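Local coordinates for protein EchA1_1 (Mycobacterium avium subsp. paratuberculosis, PDB 3R9T) that probably catalyses the reversible hydration of 2-enoyl-CoA thioesters to 3-hydroxyacyl-CoA in fatty acid metabolism, as an enoyl-CoA hydratase of the crotonase family, at residues 103-108 with 123-128. Numbering follows the deposited sequence.
Sequences PTIAAV and SDLVVA
T104 OG1 lies over one face of the flat D124 carboxylate, 3.6 Å from D124 CG, and from the same side T104 N-H bonds to OD2 (N to OD2, 2.9 Å), with anti geometry and 31° out of plane. K215 forms a salt bridge to this same OD2, while OD1 goes to the hydroxyl of Y219, so both oxygens are engaged and the group's rotation is probably fixed. In return, T104 OG1, set between its own N and carbonyl carbon (chi1 59°), accepts the N-H of D124 (N to OG1, 3.0 Å). This mutual grip starts a parallel beta ladder. L125 N bonds to T104 O, A106 N then binds L125 O (2.9 Å), and V127 N and V108 N continue the alternation through A106 O and V127 O. V108 CG2 packs against V126 CG1 at 3.8 Å on one face; on the other, I105 packs alongside L125 and V127. The connection between these adjacent, parallel strands of the crotonase core sheet runs through short strand 111-113 and helix 115-122. Strand 56-61 flanks 104-108, strand 185-187 flanks 125-129, helix 192-204 covers the I105 and L125 face, and K160 of a second subunit packs on L125 and V126.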
ATOM      1  N   PRO B 103       9.052  -8.950  17.894  1.00 18.11           N
ATOM      2  CA  PRO B 103       9.095  -7.631  17.296  1.00 17.99           C
ATOM      3  C   PRO B 103      10.490  -7.017  17.254  1.00 17.59           C
ATOM      4  O   PRO B 103      11.269  -7.146  18.219  1.00 17.90           O
ATOM      5  CB  PRO B 103       8.164  -6.802  18.199  1.00 18.79           C
ATOM      6  CG  PRO B 103       8.159  -7.538  19.516  1.00 20.27           C
ATOM      7  CD  PRO B 103       8.222  -8.971  19.113  1.00 19.32           C
ATOM      8  N   THR B 104      10.768  -6.353  16.126  1.00 16.44           N
ATOM      9  CA  THR B 104      11.997  -5.600  15.905  1.00 16.65           C
ATOM     10  C   THR B 104      11.717  -4.117  15.699  1.00 17.14           C
ATOM     11  O   THR B 104      10.817  -3.749  14.966  1.00 16.40           O
ATOM     12  CB  THR B 104      12.795  -6.146  14.703  1.00 16.94           C
ATOM     13  OG1 THR B 104      11.987  -6.074  13.516  1.00 16.33           O
ATOM     14  CG2 THR B 104      13.225  -7.628  14.963  1.00 18.02           C
ATOM     15  N   ILE B 105      12.495  -3.279  16.373  1.00 16.85           N
ATOM     16  CA  ILE B 105      12.342  -1.849  16.326  1.00 16.99           C
ATOM     17  C   ILE B 105      13.700  -1.273  16.007  1.00 16.84           C
ATOM     18  O   ILE B 105      14.658  -1.485  16.757  1.00 18.64           O
ATOM     19  CB  ILE B 105      11.898  -1.308  17.696  1.00 17.48           C
ATOM     20  CG1 ILE B 105      10.609  -1.991  18.165  1.00 19.79           C
ATOM     21  CG2 ILE B 105      11.813   0.250  17.656  1.00 18.00           C
ATOM     22  CD1 ILE B 105      10.292  -1.717  19.653  1.00 23.07           C
ATOM     23  N   ALA B 106      13.788  -0.535  14.913  1.00 16.43           N
ATOM     24  CA  ALA B 106      14.980   0.215  14.580  1.00 16.89           C
ATOM     25  C   ALA B 106      14.988   1.542  15.332  1.00 17.86           C
ATOM     26  O   ALA B 106      14.042   2.307  15.233  1.00 18.81           O
ATOM     27  CB  ALA B 106      15.004   0.477  13.098  1.00 16.79           C
ATOM     28  N   ALA B 107      16.038   1.792  16.105  1.00 18.08           N
ATOM     29  CA  ALA B 107      16.176   3.035  16.811  1.00 18.61           C
ATOM     30  C   ALA B 107      17.252   3.829  16.092  1.00 19.21           C
ATOM     31  O   ALA B 107      18.460   3.620  16.318  1.00 20.41           O
ATOM     32  CB  ALA B 107      16.554   2.769  18.238  1.00 18.47           C
ATOM     33  N   VAL B 108      16.790   4.683  15.186  1.00 19.06           N
ATOM     34  CA  VAL B 108      17.642   5.397  14.253  1.00 19.26           C
ATOM     35  C   VAL B 108      18.178   6.675  14.882  1.00 20.84           C
ATOM     36  O   VAL B 108      17.459   7.675  15.028  1.00 21.78           O
ATOM     37  CB  VAL B 108      16.889   5.653  12.974  1.00 19.18           C
ATOM     38  CG1 VAL B 108      17.756   6.408  12.010  1.00 19.47           C
ATOM     39  CG2 VAL B 108      16.438   4.292  12.383  1.00 19.29           C
ATOM     40  N   SER B 123      12.830  -3.788   9.478  1.00 15.35           N
ATOM     41  CA  SER B 123      12.324  -3.790  10.860  1.00 15.04           C
ATOM     42  C   SER B 123      10.789  -3.691  10.923  1.00 14.71           C
ATOM     43  O   SER B 123      10.168  -3.131  10.017  1.00 15.31           O
ATOM     44  CB  SER B 123      12.968  -2.637  11.651  1.00 14.78           C
ATOM     45  OG  SER B 123      14.398  -2.673  11.628  1.00 16.15           O
ATOM     46  N   ASP B 124      10.173  -4.160  12.017  1.00 14.55           N
ATOM     47  CA  ASP B 124       8.739  -4.009  12.162  1.00 14.90           C
ATOM     48  C   ASP B 124       8.313  -2.554  12.363  1.00 14.27           C
ATOM     49  O   ASP B 124       7.298  -2.119  11.803  1.00 14.73           O
ATOM     50  CB  ASP B 124       8.203  -4.844  13.315  1.00 14.77           C
ATOM     51  CG  ASP B 124       8.430  -6.312  13.129  1.00 17.10           C
ATOM     52  OD1 ASP B 124       8.213  -6.798  11.991  1.00 17.08           O
ATOM     53  OD2 ASP B 124       8.799  -6.972  14.139  1.00 17.27           O
ATOM     54  N   LEU B 125       9.093  -1.832  13.172  1.00 14.88           N
ATOM     55  CA  LEU B 125       8.791  -0.464  13.618  1.00 15.00           C
ATOM     56  C   LEU B 125      10.080   0.345  13.596  1.00 15.12           C
ATOM     57  O   LEU B 125      11.186  -0.199  13.697  1.00 15.70           O
ATOM     58  CB  LEU B 125       8.222  -0.480  15.033  1.00 15.90           C
ATOM     59  CG  LEU B 125       6.953  -1.332  15.179  1.00 16.05           C
ATOM     60  CD1 LEU B 125       6.635  -1.607  16.661  1.00 20.56           C
ATOM     61  CD2 LEU B 125       5.794  -0.677  14.450  1.00 16.36           C
ATOM     62  N   VAL B 126       9.926   1.652  13.459  1.00 14.84           N
ATOM     63  CA  VAL B 126      11.057   2.592  13.452  1.00 15.70           C
ATOM     64  C   VAL B 126      10.767   3.842  14.290  1.00 16.19           C
ATOM     65  O   VAL B 126       9.773   4.518  14.072  1.00 15.54           O
ATOM     66  CB  VAL B 126      11.419   3.060  12.021  1.00 15.48           C
ATOM     67  CG1 VAL B 126      12.693   3.855  12.037  1.00 15.54           C
ATOM     68  CG2 VAL B 126      11.565   1.843  11.068  1.00 16.61           C
ATOM     69  N   VAL B 127      11.683   4.140  15.205  1.00 17.18           N
ATOM     70  CA  VAL B 127      11.727   5.409  15.926  1.00 18.81           C
ATOM     71  C   VAL B 127      13.011   6.130  15.491  1.00 18.81           C
ATOM     72  O   VAL B 127      14.085   5.516  15.469  1.00 19.21           O
ATOM     73  CB  VAL B 127      11.732   5.139  17.429  1.00 19.68           C
ATOM     74  CG1 VAL B 127      11.776   6.446  18.240  1.00 22.15           C
ATOM     75  CG2 VAL B 127      10.515   4.299  17.792  1.00 21.57           C
ATOM     76  N   ALA B 128      12.912   7.411  15.134  1.00 19.25           N
ATOM     77  CA  ALA B 128      14.074   8.153  14.642  1.00 19.99           C
ATOM     78  C   ALA B 128      14.325   9.443  15.402  1.00 21.21           C
ATOM     79  O   ALA B 128      13.405  10.197  15.674  1.00 20.92           O
ATOM     80  CB  ALA B 128      13.902   8.475  13.183  1.00 19.96           C
TER